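Local atomic coordinates of Lys-gingipain catalytic subunit (Porphyromonas gingivalis, PDB entry 6I9A), a protein that cleaves proteins after lysine residues as a calcium-binding cysteine protease and may act as a virulence factor in periodontal disease. Residues D102-A107 with G349-W354; Y112-Y117 with I328-N333. All blocks are in the same frame, centred on the assembly; numbering follows the deposited sequence.

Both contacts tie the chain around the four-stranded parallel sheet to the part built on the six-stranded one, within the C25 catalytic domain. Contact 1 is partly buried: the short helix 103-106 meets helix 350-356 through a leucine and a tyrosine-histidine hydrogen bond. Contact 2 is buried and lies closer to the centre of the chain; there segment 112-117, a calcium-binding loop leading into strand 117-121, receives a tryptophan from helix 325-342, and the chemistry is aromatic and apolar, with the metal on the loop side. The two adjoin: S106 and E115 share a backbone hydrogen bond, H351 packs on Y112, and W354 lies against N333 and P114.

Contact 1 (D102-A107 with G349-W354)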
# COMPACT_ATOMS: atom_id res chain seq x y z
N ASP A 102 7.22 -13.13 -1.56
CA ASP A 102 6.38 -13.28 -0.38
C ASP A 102 5.01 -13.85 -0.76
O ASP A 102 4.17 -14.05 0.12
CB ASP A 102 6.18 -11.94 0.35
CG ASP A 102 7.39 -11.48 1.11
OD1 ASP A 102 8.21 -12.34 1.47
OD2 ASP A 102 7.51 -10.23 1.35
N LEU A 103 4.79 -14.15 -2.06
CA LEU A 103 3.45 -14.57 -2.47
C LEU A 103 2.95 -15.76 -1.68
O LEU A 103 1.73 -15.81 -1.38
CB LEU A 103 3.49 -14.96 -3.97
CG LEU A 103 2.13 -15.45 -4.52
CD1 LEU A 103 1.03 -14.41 -4.44
CD2 LEU A 103 2.28 -15.93 -5.95
N TYR A 104 3.83 -16.74 -1.41
CA TYR A 104 3.32 -18.00 -0.84
C TYR A 104 3.01 -17.90 0.66
O TYR A 104 2.34 -18.79 1.18
CB TYR A 104 4.26 -19.13 -1.20
CG TYR A 104 4.21 -19.30 -2.71
CD1 TYR A 104 5.29 -18.93 -3.51
CD2 TYR A 104 3.04 -19.72 -3.33
CE1 TYR A 104 5.22 -18.99 -4.90
CE2 TYR A 104 2.95 -19.78 -4.72
CZ TYR A 104 4.04 -19.42 -5.50
OH TYR A 104 3.93 -19.42 -6.87
N TYR A 105 3.36 -16.80 1.30
CA TYR A 105 2.80 -16.56 2.64
C TYR A 105 1.31 -16.19 2.53
O TYR A 105 0.52 -16.57 3.39
CB TYR A 105 3.52 -15.41 3.35
CG TYR A 105 4.98 -15.72 3.68
CD1 TYR A 105 5.32 -16.87 4.40
CD2 TYR A 105 6.00 -14.87 3.27
CE1 TYR A 105 6.66 -17.16 4.69
CE2 TYR A 105 7.34 -15.15 3.55
CZ TYR A 105 7.67 -16.30 4.27
OH TYR A 105 8.98 -16.60 4.53
N SER A 106 0.95 -15.45 1.47
CA SER A 106 -0.40 -14.90 1.23
C SER A 106 -1.31 -15.85 0.46
O SER A 106 -2.54 -15.73 0.60
CB SER A 106 -0.30 -13.56 0.47
OG SER A 106 0.01 -13.65 -0.92
N ALA A 107 -0.77 -16.73 -0.33
CA ALA A 107 -1.52 -17.62 -1.21
C ALA A 107 -1.77 -18.88 -0.44
O ALA A 107 -0.88 -19.72 -0.32
CB ALA A 107 -0.73 -17.86 -2.51
N GLY A 349 3.35 -13.75 -18.41
CA GLY A 349 2.29 -14.50 -17.76
C GLY A 349 1.91 -13.98 -16.38
O GLY A 349 2.71 -13.38 -15.66
N ALA A 350 0.66 -14.27 -16.02
CA ALA A 350 0.08 -13.76 -14.79
C ALA A 350 0.76 -14.35 -13.57
O ALA A 350 0.96 -13.61 -12.58
CB ALA A 350 -1.41 -14.08 -14.75
N HIS A 351 0.98 -15.67 -13.53
CA HIS A 351 1.54 -16.27 -12.33
C HIS A 351 2.87 -15.54 -11.94
O HIS A 351 3.09 -15.21 -10.77
CB HIS A 351 1.73 -17.77 -12.56
CG HIS A 351 2.09 -18.55 -11.34
ND1 HIS A 351 2.09 -19.94 -11.39
CD2 HIS A 351 2.40 -18.16 -10.08
CE1 HIS A 351 2.44 -20.36 -10.17
NE2 HIS A 351 2.62 -19.33 -9.33
N TYR A 352 3.73 -15.34 -12.93
CA TYR A 352 4.96 -14.62 -12.72
C TYR A 352 4.69 -13.26 -12.06
O TYR A 352 5.37 -12.88 -11.12
CB TYR A 352 5.66 -14.45 -14.08
CG TYR A 352 7.00 -13.76 -14.02
CD1 TYR A 352 7.09 -12.38 -13.89
CD2 TYR A 352 8.18 -14.47 -14.22
CE1 TYR A 352 8.32 -11.73 -13.93
CE2 TYR A 352 9.42 -13.83 -14.25
CZ TYR A 352 9.48 -12.46 -14.11
OH TYR A 352 10.71 -11.86 -14.21
N TYR A 353 3.70 -12.50 -12.59
CA TYR A 353 3.41 -11.16 -12.03
C TYR A 353 2.95 -11.22 -10.58
O TYR A 353 3.41 -10.40 -9.77
CB TYR A 353 2.40 -10.38 -12.90
CG TYR A 353 3.16 -9.41 -13.79
CD1 TYR A 353 3.02 -8.03 -13.65
CD2 TYR A 353 4.12 -9.87 -14.70
CE1 TYR A 353 3.81 -7.14 -14.37
CE2 TYR A 353 4.96 -9.00 -15.38
CZ TYR A 353 4.80 -7.64 -15.21
OH TYR A 353 5.62 -6.79 -15.90
N TRP A 354 2.11 -12.20 -10.22
CA TRP A 354 1.69 -12.31 -8.81
C TRP A 354 2.88 -12.65 -7.94
O TRP A 354 2.93 -12.17 -6.80
CB TRP A 354 0.56 -13.32 -8.69
CG TRP A 354 -0.74 -12.81 -9.25
CD1 TRP A 354 -1.28 -13.07 -10.49
CD2 TRP A 354 -1.62 -11.87 -8.61
NE1 TRP A 354 -2.45 -12.36 -10.65
CE2 TRP A 354 -2.69 -11.61 -9.51
CE3 TRP A 354 -1.59 -11.19 -7.38
CZ2 TRP A 354 -3.74 -10.73 -9.19
CZ3 TRP A 354 -2.64 -10.36 -7.06
CH2 TRP A 354 -3.69 -10.10 -7.96
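L103 and Y104, neighbours on the short helix 103-106, reach helix 350-356 in two different ways, one through methyl groups and one through a phenol oxygen. Along L103, CB lies 4.0 Å from the carbonyl O of W354 and CG is at a similar distance from the same atom. With CG swung anti to the backbone N (chi1 179°), the branch extends toward the other helix and divides over its backbone. CD1 rests 3.8 Å from the O of W354. CD2 lies 3.9 Å from the carbonyl carbon of W354, is as close to its O, and comes within 4.2 Å of its CB. The leucine therefore packs on the backbone and the root of W354, while the indole itself leads away, its NE1 hydrogen-bonded to T337 and its ring against helix 325-342. Y104 runs beside this packing and crosses the H351 side chain at about a right angle. Its OH accepts the hydrogen of H351 NE2 at 2.8 Å, with an N-H...O angle of 158°. The oxygen sits near the imidazole plane, 13° out of it, so the donor N-H is well aimed. The stronger partner of this hydroxyl is E355 OE2, so the phenol links two residues of the same helix. Behind L103, its carbonyl O takes the S106 OG at 2.8 Å and also the A107 backbone N, two bonds that close the turn carrying L103. Together, the apolar patch and the phenol-imidazole bond make a small helix-to-helix junction between the parts of the C25 catalytic domain built on the four-stranded and six-stranded sheets, beside the calcium site of D109, D111, F113 and E115.

Contact 2 (Y112-Y117 with I328-N333); sequences YFPEMY and IMWAGN. With CA (calcium ion), chain G.
The indole of W330 takes the edge of the Y117 ring over one face, while the carbonyl O of P114 lies in plane at its rim. Y117 CE1 stands 3.2 Å above the indole plane, displaced toward the rim, in an offset edge-to-face pair whose planes meet at 76°. Its closest atom-to-atom approach is from CE1 to W330 CE3, at 3.5 Å. At the far end of the indole, the P114 ring approaches from the opposite direction and sets CD 3.6 Å from W330 CZ3, with CG and CB close by. P114 O comes within 3.3 Å of W330 CH2, consistent with a weak C-H...O contact. W330 gets there because its CG is anti to the backbone N (chi1 -174°), which sends the indole off helix 325-342 into the loop. The polar ends are held elsewhere: W330 NE1 by the O of H6, and Y117 OH by D8. Next to P114 the loop wraps a calcium ion: F113 O binds it at 2.3 Å, E115 grips it with both carboxylate oxygens, and two waters, D109 and D111 complete seven ligands. The calcium binds the residues on both sides of P114 and so probably helps to hold the loop against which the indole packs; cohesion across the contact is aromatic and apolar while charge gathers at the calcium.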
# COMPACT_ATOMS: atom_id res chain seq x y z
N TYR A 112 -2.77 -19.01 -7.51
CA TYR A 112 -1.69 -18.04 -7.26
C TYR A 112 -2.20 -16.66 -6.83
O TYR A 112 -1.42 -15.70 -6.73
CB TYR A 112 -0.72 -17.92 -8.45
CG TYR A 112 -1.37 -17.65 -9.79
CD1 TYR A 112 -2.09 -16.47 -10.01
CD2 TYR A 112 -1.29 -18.57 -10.82
CE1 TYR A 112 -2.71 -16.22 -11.24
CE2 TYR A 112 -1.88 -18.32 -12.05
CZ TYR A 112 -2.60 -17.14 -12.25
OH TYR A 112 -3.21 -16.86 -13.46
N PHE A 113 -3.51 -16.55 -6.57
CA PHE A 113 -4.07 -15.32 -6.08
C PHE A 113 -3.98 -15.24 -4.56
O PHE A 113 -4.44 -16.18 -3.88
CB PHE A 113 -5.52 -15.15 -6.47
CG PHE A 113 -5.75 -14.97 -7.94
CD1 PHE A 113 -5.66 -13.71 -8.53
CD2 PHE A 113 -6.01 -16.06 -8.76
CE1 PHE A 113 -5.90 -13.54 -9.90
CE2 PHE A 113 -6.24 -15.89 -10.13
CZ PHE A 113 -6.17 -14.63 -10.69
N PRO A 114 -3.43 -14.18 -4.00
CA PRO A 114 -3.39 -14.06 -2.54
C PRO A 114 -4.75 -14.07 -1.88
O PRO A 114 -5.74 -13.55 -2.44
CB PRO A 114 -2.74 -12.68 -2.30
CG PRO A 114 -1.96 -12.43 -3.57
CD PRO A 114 -2.81 -13.02 -4.67
N GLU A 115 -4.78 -14.56 -0.63
CA GLU A 115 -5.96 -14.46 0.25
C GLU A 115 -5.95 -13.21 1.09
O GLU A 115 -7.00 -12.88 1.64
CB GLU A 115 -6.00 -15.70 1.18
CG GLU A 115 -6.84 -16.84 0.59
CD GLU A 115 -6.40 -17.26 -0.80
OE1 GLU A 115 -7.10 -16.86 -1.76
OE2 GLU A 115 -5.37 -17.95 -0.93
N MET A 116 -4.78 -12.56 1.23
CA MET A 116 -4.59 -11.40 2.07
C MET A 116 -3.75 -10.37 1.33
O MET A 116 -2.82 -10.78 0.60
CB MET A 116 -3.85 -11.78 3.36
CG MET A 116 -4.68 -12.69 4.28
SD MET A 116 -3.68 -13.52 5.56
CE MET A 116 -2.90 -14.81 4.54
N TYR A 117 -3.95 -9.09 1.60
CA TYR A 117 -3.05 -8.05 1.12
C TYR A 117 -1.79 -8.06 1.94
O TYR A 117 -1.84 -7.80 3.16
CB TYR A 117 -3.72 -6.69 1.27
CG TYR A 117 -4.72 -6.29 0.21
CD1 TYR A 117 -4.63 -6.79 -1.10
CD2 TYR A 117 -5.67 -5.30 0.46
CE1 TYR A 117 -5.49 -6.33 -2.10
CE2 TYR A 117 -6.53 -4.84 -0.52
CZ TYR A 117 -6.43 -5.35 -1.81
OH TYR A 117 -7.27 -4.91 -2.81
N ILE A 328 -3.54 -0.95 -5.15
CA ILE A 328 -3.00 -0.40 -6.43
C ILE A 328 -2.23 -1.53 -7.12
O ILE A 328 -2.39 -1.77 -8.33
CB ILE A 328 -2.12 0.83 -6.18
CG1 ILE A 328 -2.95 1.95 -5.54
CG2 ILE A 328 -1.45 1.28 -7.46
CD1 ILE A 328 -2.11 3.14 -5.09
N MET A 329 -1.37 -2.23 -6.35
CA MET A 329 -0.59 -3.36 -6.90
C MET A 329 -1.51 -4.49 -7.37
O MET A 329 -1.31 -5.06 -8.43
CB MET A 329 0.39 -3.84 -5.84
CG MET A 329 1.28 -4.98 -6.32
SD MET A 329 2.51 -5.47 -5.10
CE MET A 329 1.55 -6.54 -4.03
N TRP A 330 -2.55 -4.78 -6.57
CA TRP A 330 -3.52 -5.82 -6.87
C TRP A 330 -4.18 -5.52 -8.21
O TRP A 330 -4.29 -6.38 -9.08
CB TRP A 330 -4.57 -5.82 -5.75
CG TRP A 330 -5.54 -6.95 -5.87
CD1 TRP A 330 -6.71 -6.96 -6.56
CD2 TRP A 330 -5.45 -8.20 -5.21
NE1 TRP A 330 -7.35 -8.19 -6.38
CE2 TRP A 330 -6.59 -8.96 -5.55
CE3 TRP A 330 -4.49 -8.77 -4.38
CZ2 TRP A 330 -6.80 -10.26 -5.07
CZ3 TRP A 330 -4.69 -10.04 -3.90
CH2 TRP A 330 -5.82 -10.77 -4.25
N ALA A 331 -4.66 -4.28 -8.41
CA ALA A 331 -5.33 -3.88 -9.65
C ALA A 331 -4.38 -4.05 -10.85
O ALA A 331 -4.80 -4.50 -11.92
CB ALA A 331 -5.81 -2.43 -9.53
N GLY A 332 -3.11 -3.66 -10.69
CA GLY A 332 -2.16 -3.84 -11.80
C GLY A 332 -2.02 -5.29 -12.17
O GLY A 332 -2.06 -5.67 -13.35
N ASN A 333 -1.88 -6.14 -11.14
CA ASN A 333 -1.76 -7.57 -11.43
C ASN A 333 -3.03 -8.15 -12.02
O ASN A 333 -2.93 -9.02 -12.89
CB ASN A 333 -1.38 -8.32 -10.16
CG ASN A 333 0.02 -8.05 -9.64
OD1 ASN A 333 0.85 -7.44 -10.32
ND2 ASN A 333 0.25 -8.50 -8.39
CA CA G . -5.71 -18.04 -3.42
O HOH W 1 -7.62 -17.36 -4.68
O HOH W 2 -3.63 -19.27 -3.17